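Local coordinates for salmonella plasmid virulence: SpvB (Salmonella typhimurium, PDB 6P0X), which is a secreted virulence toxin, here its N-terminal domain, that probably ADP-ribosylates an arginine of host actin and so blocks filament assembly, at residues Arg58-Gly63 / Leu273-Phe278; Pro65-Ser70 / His165-Leu170. All blocks are in the same frame, centred on the assembly; numbering follows the deposited sequence.

Contact 1: residues Arg58-Gly63 / Leu273-Phe278; sequences RRTSHG and LYNYGF. With AKR (acrylic acid), chain C.
Thr60 and Asn275 are the closest point of the two backbones, with Thr60 CA and Asn275 CA 6.6 Å apart. Each lies in a type I beta turn. One runs from Thr60 to Gly63 and is closed by Gly63 N to Thr60 O at 3.0 Å. The other runs from Tyr274 to Gly277 and is closed by Gly277 N to Tyr274 O. The first turn follows strand 55-58; the second joins strands 271-273 and 280-282. The contact thus brings together two loops of the SpvB N-terminal domain, whose regular structure is almost all strand, with very little helix.

Thr60 makes most of the touch from its side. Its CG2 methyl is 3.4 Å from Asn275 O and 3.5 Å from Tyr276 CE1, reaching the ring obliquely. With chi1 60° OG1 stands between the backbone N and the carbonyl carbon, which leaves the methyl to face Asn275 O and the Tyr276 ring. OG1 itself is near Asn275 ND2. That polar approach is too long to count as a bond. Asn275 also folds back, placing OD1 over one face of the Tyr276 ring near its rim.

The ring edge of Tyr276 meets Arg58 O close to the ring plane, at CE1. Its hydroxyl is also hydrogen-bonded to Gln168 NE2, outside the two segments, which in turn bonds the acrylic acid. Arg58 turns its guanidinium end away from this contact, to Thr166 O and Asp71. On the CE2 side of the Tyr276 ring lies acrylic acid, with its CB 3.5 Å from CE2. Leu273 CD1 touches the ligand CA at 3.5 Å, so both residues line this pocket. A water joins the two segments: it donates to Arg58 O at 2.8 Å and lies 2.7 Å from Tyr276 OH.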
loop_
_atom_site.group_PDB
_atom_site.type_symbol
_atom_site.label_atom_id
_atom_site.label_comp_id
_atom_site.label_asym_id
_atom_site.label_seq_id
_atom_site.Cartn_x
_atom_site.Cartn_y
_atom_site.Cartn_z
ATOM N N ARG A 58 0.952 4.786 13.188
ATOM C CA ARG A 58 1.229 5.360 14.495
ATOM C C ARG A 58 0.810 6.822 14.508
ATOM O O ARG A 58 0.998 7.548 13.526
ATOM C CB ARG A 58 2.713 5.237 14.839
ATOM C CG ARG A 58 3.184 3.808 15.031
ATOM C CD ARG A 58 4.596 3.769 15.589
ATOM N NE ARG A 58 5.113 2.405 15.617
ATOM C CZ ARG A 58 5.171 1.649 16.708
ATOM N NH1 ARG A 58 4.755 2.125 17.874
ATOM N NH2 ARG A 58 5.652 0.415 16.631
ATOM N N ARG A 59 0.222 7.245 15.621
ATOM C CA ARG A 59 -0.225 8.622 15.758
ATOM C C ARG A 59 0.964 9.572 15.866
ATOM O O ARG A 59 2.003 9.239 16.443
ATOM C CB ARG A 59 -1.116 8.757 16.990
ATOM C CG ARG A 59 -1.974 10.004 17.009
ATOM C CD ARG A 59 -2.705 10.142 18.329
ATOM N NE ARG A 59 -3.681 11.226 18.290
ATOM C CZ ARG A 59 -4.494 11.539 19.292
ATOM N NH1 ARG A 59 -4.454 10.853 20.427
ATOM N NH2 ARG A 59 -5.347 12.542 19.158
ATOM N N THR A 60 0.807 10.773 15.298
ATOM C CA THR A 60 1.818 11.817 15.415
ATOM C C THR A 60 1.295 13.123 15.993
ATOM O O THR A 60 2.108 13.955 16.404
ATOM C CB THR A 60 2.453 12.128 14.050
ATOM O OG1 THR A 60 1.443 12.578 13.137
ATOM C CG2 THR A 60 3.139 10.894 13.478
ATOM N N SER A 61 -0.026 13.320 16.047
ATOM C CA SER A 61 -0.583 14.601 16.474
ATOM C C SER A 61 -0.117 14.991 17.873
ATOM O O SER A 61 0.074 16.179 18.159
ATOM C CB SER A 61 -2.109 14.554 16.398
ATOM O OG SER A 61 -2.635 13.617 17.320
ATOM N N HIS A 62 0.046 14.014 18.770
ATOM C CA HIS A 62 0.504 14.270 20.132
ATOM C C HIS A 62 1.993 13.995 20.305
ATOM O O HIS A 62 2.426 13.582 21.384
ATOM C CB HIS A 62 -0.303 13.448 21.139
ATOM C CG HIS A 62 -1.711 13.922 21.321
ATOM N ND1 HIS A 62 -2.484 14.394 20.280
ATOM C CD2 HIS A 62 -2.486 14.002 22.429
ATOM C CE1 HIS A 62 -3.673 14.742 20.739
ATOM N NE2 HIS A 62 -3.700 14.514 22.039
ATOM N N GLY A 63 2.786 14.253 19.278
ATOM C CA GLY A 63 4.220 14.070 19.315
ATOM C C GLY A 63 4.669 12.876 18.484
ATOM O O GLY A 63 3.913 11.937 18.220
ATOM N N LEU A 273 9.661 14.280 4.492
ATOM C CA LEU A 273 8.726 14.302 5.608
ATOM C C LEU A 273 9.415 13.750 6.848
ATOM O O LEU A 273 10.210 12.805 6.757
ATOM C CB LEU A 273 7.472 13.482 5.298
ATOM C CG LEU A 273 6.738 13.857 4.012
ATOM C CD1 LEU A 273 5.751 12.766 3.620
ATOM C CD2 LEU A 273 6.027 15.197 4.179
ATOM N N TYR A 274 9.108 14.341 8.008
ATOM C CA TYR A 274 9.829 14.019 9.232
ATOM C C TYR A 274 8.967 13.799 10.471
ATOM O O TYR A 274 9.537 13.618 11.554
ATOM C CB TYR A 274 10.834 15.138 9.556
ATOM C CG TYR A 274 11.893 15.390 8.508
ATOM C CD1 TYR A 274 13.046 14.622 8.462
ATOM C CD2 TYR A 274 11.745 16.410 7.577
ATOM C CE1 TYR A 274 14.020 14.858 7.516
ATOM C CE2 TYR A 274 12.711 16.654 6.627
ATOM C CZ TYR A 274 13.848 15.875 6.600
ATOM O OH TYR A 274 14.817 16.116 5.652
ATOM N N ASN A 275 7.634 13.815 10.378
ATOM C CA ASN A 275 6.864 13.749 11.620
ATOM C C ASN A 275 6.857 12.356 12.247
ATOM O O ASN A 275 6.299 12.195 13.337
ATOM C CB ASN A 275 5.432 14.255 11.416
ATOM C CG ASN A 275 4.612 13.384 10.501
ATOM O OD1 ASN A 275 5.124 12.482 9.845
ATOM N ND2 ASN A 275 3.332 13.709 10.391
ATOM N N TYR A 276 7.414 11.344 11.588
ATOM C CA TYR A 276 7.522 10.019 12.190
ATOM C C TYR A 276 8.845 9.788 12.915
ATOM O O TYR A 276 9.051 8.701 13.465
ATOM C CB TYR A 276 7.323 8.928 11.138
ATOM C CG TYR A 276 5.894 8.790 10.665
ATOM C CD1 TYR A 276 4.869 8.504 11.559
ATOM C CD2 TYR A 276 5.576 8.911 9.319
ATOM C CE1 TYR A 276 3.562 8.360 11.127
ATOM C CE2 TYR A 276 4.278 8.768 8.876
ATOM C CZ TYR A 276 3.271 8.495 9.784
ATOM O OH TYR A 276 1.971 8.357 9.345
ATOM N N GLY A 277 9.760 10.750 12.899
ATOM C CA GLY A 277 11.030 10.584 13.574
ATOM C C GLY A 277 12.168 10.115 12.698
ATOM O O GLY A 277 13.272 9.901 13.213
ATOM N N PHE A 278 11.925 9.917 11.405
ATOM C CA PHE A 278 12.972 9.599 10.445
ATOM C C PHE A 278 12.589 10.221 9.111
ATOM O O PHE A 278 11.432 10.589 8.887
ATOM C CB PHE A 278 13.193 8.084 10.317
ATOM C CG PHE A 278 11.941 7.305 10.001
ATOM C CD1 PHE A 278 11.557 7.078 8.688
ATOM C CD2 PHE A 278 11.156 6.786 11.020
ATOM C CE1 PHE A 278 10.405 6.358 8.396
ATOM C CE2 PHE A 278 10.005 6.061 10.736
ATOM C CZ PHE A 278 9.630 5.847 9.420
HETATM C CA AKR C . 4.416 9.784 5.007
HETATM C CB AKR C . 4.092 10.640 5.955
HETATM C C AKR C . 3.336 9.276 4.056
HETATM O O AKR C . 2.135 9.313 4.440
HETATM O OXT AKR C . 3.637 8.822 2.912
HETATM O O HOH W 1 0.142 8.919 11.203
#

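Contact 2: residues Pro65-Ser70 / His165-Leu170; sequences PQYNDS and HTAQWL
Tyr67 and His165 set their rings in near-parallel planes, slid so far that they barely overlap. The planes are 3° apart, with the ring centroids separated by 4.6 Å. Each ring instead lies over the CB of the other residue. Tyr67 CB lies 3.6 Å from the centroid of the His165 ring, nearly on its normal. His165 CB lies 3.7 Å from the centroid of the Tyr67 ring, shifted toward the rim. These are two reciprocal CH-pi contacts. In Tyr67 CG is anti to the carbonyl carbon (chi1 -59°), which holds the ring over His165 CB.

Farther along the Tyr67 ring, Thr166 O meets the edge in plane, 3.6 Å from CE1. The hydroxyl end reaches Ala167, with Tyr67 OH 3.9 Å from Ala167 CB.

Here strand 165-175 turns a corner. Ala167 and Gln168 both face Leu157 of strand 156-159, forming a classic beta bulge. The loop carrying Tyr67 packs against the strand just before and at the bulge.

The next shell holds Tyr67 and Thr166. Tyr67 OH bonds to Tyr276 O, and its backbone N to Asp71. The Thr166 hydroxyl pairs with Ser158. The backbone of His165 pairs with Asp159. Beyond Tyr67, Asn68 OD1 accepts from Ser70 N at 2.8 Å, an Asx turn. The Ser70 hydroxyl, OG, gives Asn68 OD1 a second bond at 2.7 Å.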
loop_
_atom_site.group_PDB
_atom_site.type_symbol
_atom_site.label_atom_id
_atom_site.label_comp_id
_atom_site.label_asym_id
_atom_site.label_seq_id
_atom_site.Cartn_x
_atom_site.Cartn_y
_atom_site.Cartn_z
ATOM N N PRO A 65 6.070 9.435 17.459
ATOM C CA PRO A 65 6.082 8.168 18.195
ATOM C C PRO A 65 7.493 7.815 18.640
ATOM O O PRO A 65 8.478 8.143 17.977
ATOM C CB PRO A 65 5.543 7.155 17.177
ATOM C CG PRO A 65 5.737 7.803 15.838
ATOM C CD PRO A 65 5.574 9.274 16.081
ATOM N N GLN A 66 7.583 7.158 19.791
ATOM C CA GLN A 66 8.858 6.721 20.344
ATOM C C GLN A 66 9.142 5.255 20.050
ATOM O O GLN A 66 10.222 4.765 20.395
ATOM C CB GLN A 66 8.904 7.000 21.855
ATOM C CG GLN A 66 8.561 8.454 22.172
ATOM C CD GLN A 66 9.729 9.408 21.929
ATOM O OE1 GLN A 66 10.876 8.984 21.781
ATOM N NE2 GLN A 66 9.416 10.690 21.768
ATOM N N TYR A 67 8.197 4.553 19.420
ATOM C CA TYR A 67 8.354 3.150 19.038
ATOM C C TYR A 67 8.592 2.282 20.276
ATOM O O TYR A 67 9.589 1.569 20.405
ATOM C CB TYR A 67 9.468 3.008 17.995
ATOM C CG TYR A 67 9.163 3.835 16.764
ATOM C CD1 TYR A 67 8.316 3.356 15.772
ATOM C CD2 TYR A 67 9.671 5.123 16.627
ATOM C CE1 TYR A 67 8.014 4.119 14.660
ATOM C CE2 TYR A 67 9.371 5.896 15.520
ATOM C CZ TYR A 67 8.542 5.388 14.539
ATOM O OH TYR A 67 8.242 6.155 13.437
ATOM N N ASN A 68 7.630 2.372 21.196
ATOM C CA ASN A 68 7.602 1.581 22.419
ATOM C C ASN A 68 6.155 1.340 22.833
ATOM O O ASN A 68 5.261 1.299 21.980
ATOM C CB ASN A 68 8.388 2.270 23.540
ATOM C CG ASN A 68 7.907 3.688 23.821
ATOM O OD1 ASN A 68 6.724 4.001 23.684
ATOM N ND2 ASN A 68 8.831 4.553 24.228
ATOM N N ASP A 69 5.915 1.186 24.136
ATOM C CA ASP A 69 4.562 0.934 24.621
ATOM C C ASP A 69 3.695 2.185 24.617
ATOM O O ASP A 69 2.489 2.094 24.367
ATOM C CB ASP A 69 4.607 0.358 26.038
ATOM C CG ASP A 69 5.369 -0.946 26.116
ATOM O OD1 ASP A 69 5.973 -1.349 25.100
ATOM O OD2 ASP A 69 5.360 -1.572 27.198
ATOM N N SER A 70 4.284 3.351 24.884
ATOM C CA SER A 70 3.532 4.593 25.036
ATOM C C SER A 70 2.949 5.125 23.731
ATOM O O SER A 70 2.280 6.165 23.768
ATOM C CB SER A 70 4.423 5.663 25.673
ATOM O OG SER A 70 5.412 6.113 24.763
ATOM N N HIS A 165 11.108 -0.167 13.704
ATOM C CA HIS A 165 10.353 1.066 13.928
ATOM C C HIS A 165 9.494 1.324 12.698
ATOM O O HIS A 165 9.911 1.987 11.749
ATOM C CB HIS A 165 11.293 2.236 14.199
ATOM C CG HIS A 165 12.050 2.127 15.484
ATOM N ND1 HIS A 165 12.789 3.171 16.001
ATOM C CD2 HIS A 165 12.182 1.103 16.361
ATOM C CE1 HIS A 165 13.349 2.793 17.137
ATOM N NE2 HIS A 165 12.994 1.543 17.379
ATOM N N THR A 166 8.268 0.808 12.717
ATOM C CA THR A 166 7.349 0.982 11.602
ATOM C C THR A 166 6.324 2.055 11.938
ATOM O O THR A 166 5.685 2.007 12.993
ATOM C CB THR A 166 6.650 -0.333 11.254
ATOM O OG1 THR A 166 7.596 -1.227 10.660
ATOM C CG2 THR A 166 5.507 -0.089 10.270
ATOM N N ALA A 167 6.192 3.032 11.044
ATOM C CA ALA A 167 5.210 4.096 11.163
ATOM C C ALA A 167 3.890 3.748 10.493
ATOM O O ALA A 167 2.834 4.205 10.944
ATOM C CB ALA A 167 5.765 5.383 10.548
ATOM N N GLN A 168 3.932 2.957 9.422
ATOM C CA GLN A 168 2.745 2.630 8.645
ATOM C C GLN A 168 2.818 1.183 8.185
ATOM O O GLN A 168 3.813 0.772 7.580
ATOM C CB GLN A 168 2.627 3.553 7.431
ATOM C CG GLN A 168 2.064 4.919 7.741
ATOM C CD GLN A 168 1.991 5.787 6.509
ATOM O OE1 GLN A 168 2.119 5.296 5.387
ATOM N NE2 GLN A 168 1.790 7.089 6.708
ATOM N N TRP A 169 1.773 0.413 8.484
ATOM C CA TRP A 169 1.581 -0.923 7.931
ATOM C C TRP A 169 0.555 -0.805 6.811
ATOM O O TRP A 169 -0.617 -0.499 7.064
ATOM C CB TRP A 169 1.115 -1.909 8.999
ATOM C CG TRP A 169 2.073 -2.105 10.137
ATOM C CD1 TRP A 169 2.959 -3.134 10.296
ATOM C CD2 TRP A 169 2.237 -1.256 11.281
ATOM N NE1 TRP A 169 3.660 -2.976 11.468
ATOM C CE2 TRP A 169 3.236 -1.832 12.091
ATOM C CE3 TRP A 169 1.633 -0.065 11.699
ATOM C CZ2 TRP A 169 3.648 -1.256 13.292
ATOM C CZ3 TRP A 169 2.042 0.503 12.893
ATOM C CH2 TRP A 169 3.041 -0.093 13.676
ATOM N N LEU A 170 0.997 -1.041 5.578
ATOM C CA LEU A 170 0.148 -0.907 4.403
ATOM C C LEU A 170 -0.557 -2.224 4.112
ATOM O O LEU A 170 0.022 -3.300 4.289
ATOM C CB LEU A 170 0.988 -0.486 3.195
ATOM C CG LEU A 170 1.944 0.690 3.414
ATOM C CD1 LEU A 170 2.739 0.976 2.155
ATOM C CD2 LEU A 170 1.181 1.929 3.850
#

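Overall arrangement
The two contacts lie side by side, their centres about 9 Å apart. Contact 2 is nested within the span of chain closed by contact 1. Segments 58-63 and 65-70 belong to the same loop between strands 55-58 and 73-74. Two hydrogen bonds tie the contacts together: Tyr67 OH to Tyr276 O at 2.7 Å, and Arg58 NE to Thr166 O at 2.7 Å. Phe278 also packs on Tyr67. Both contacts supply residues to one acrylic acid pocket: Leu273 and Tyr276 from contact 1, Gln168 from contact 2. Leu170, also in contact 2, belongs to a second acrylic acid pocket. Met208 belongs to both pockets. Another acrylic acid lies about 9 Å from the Tyr276 side chain.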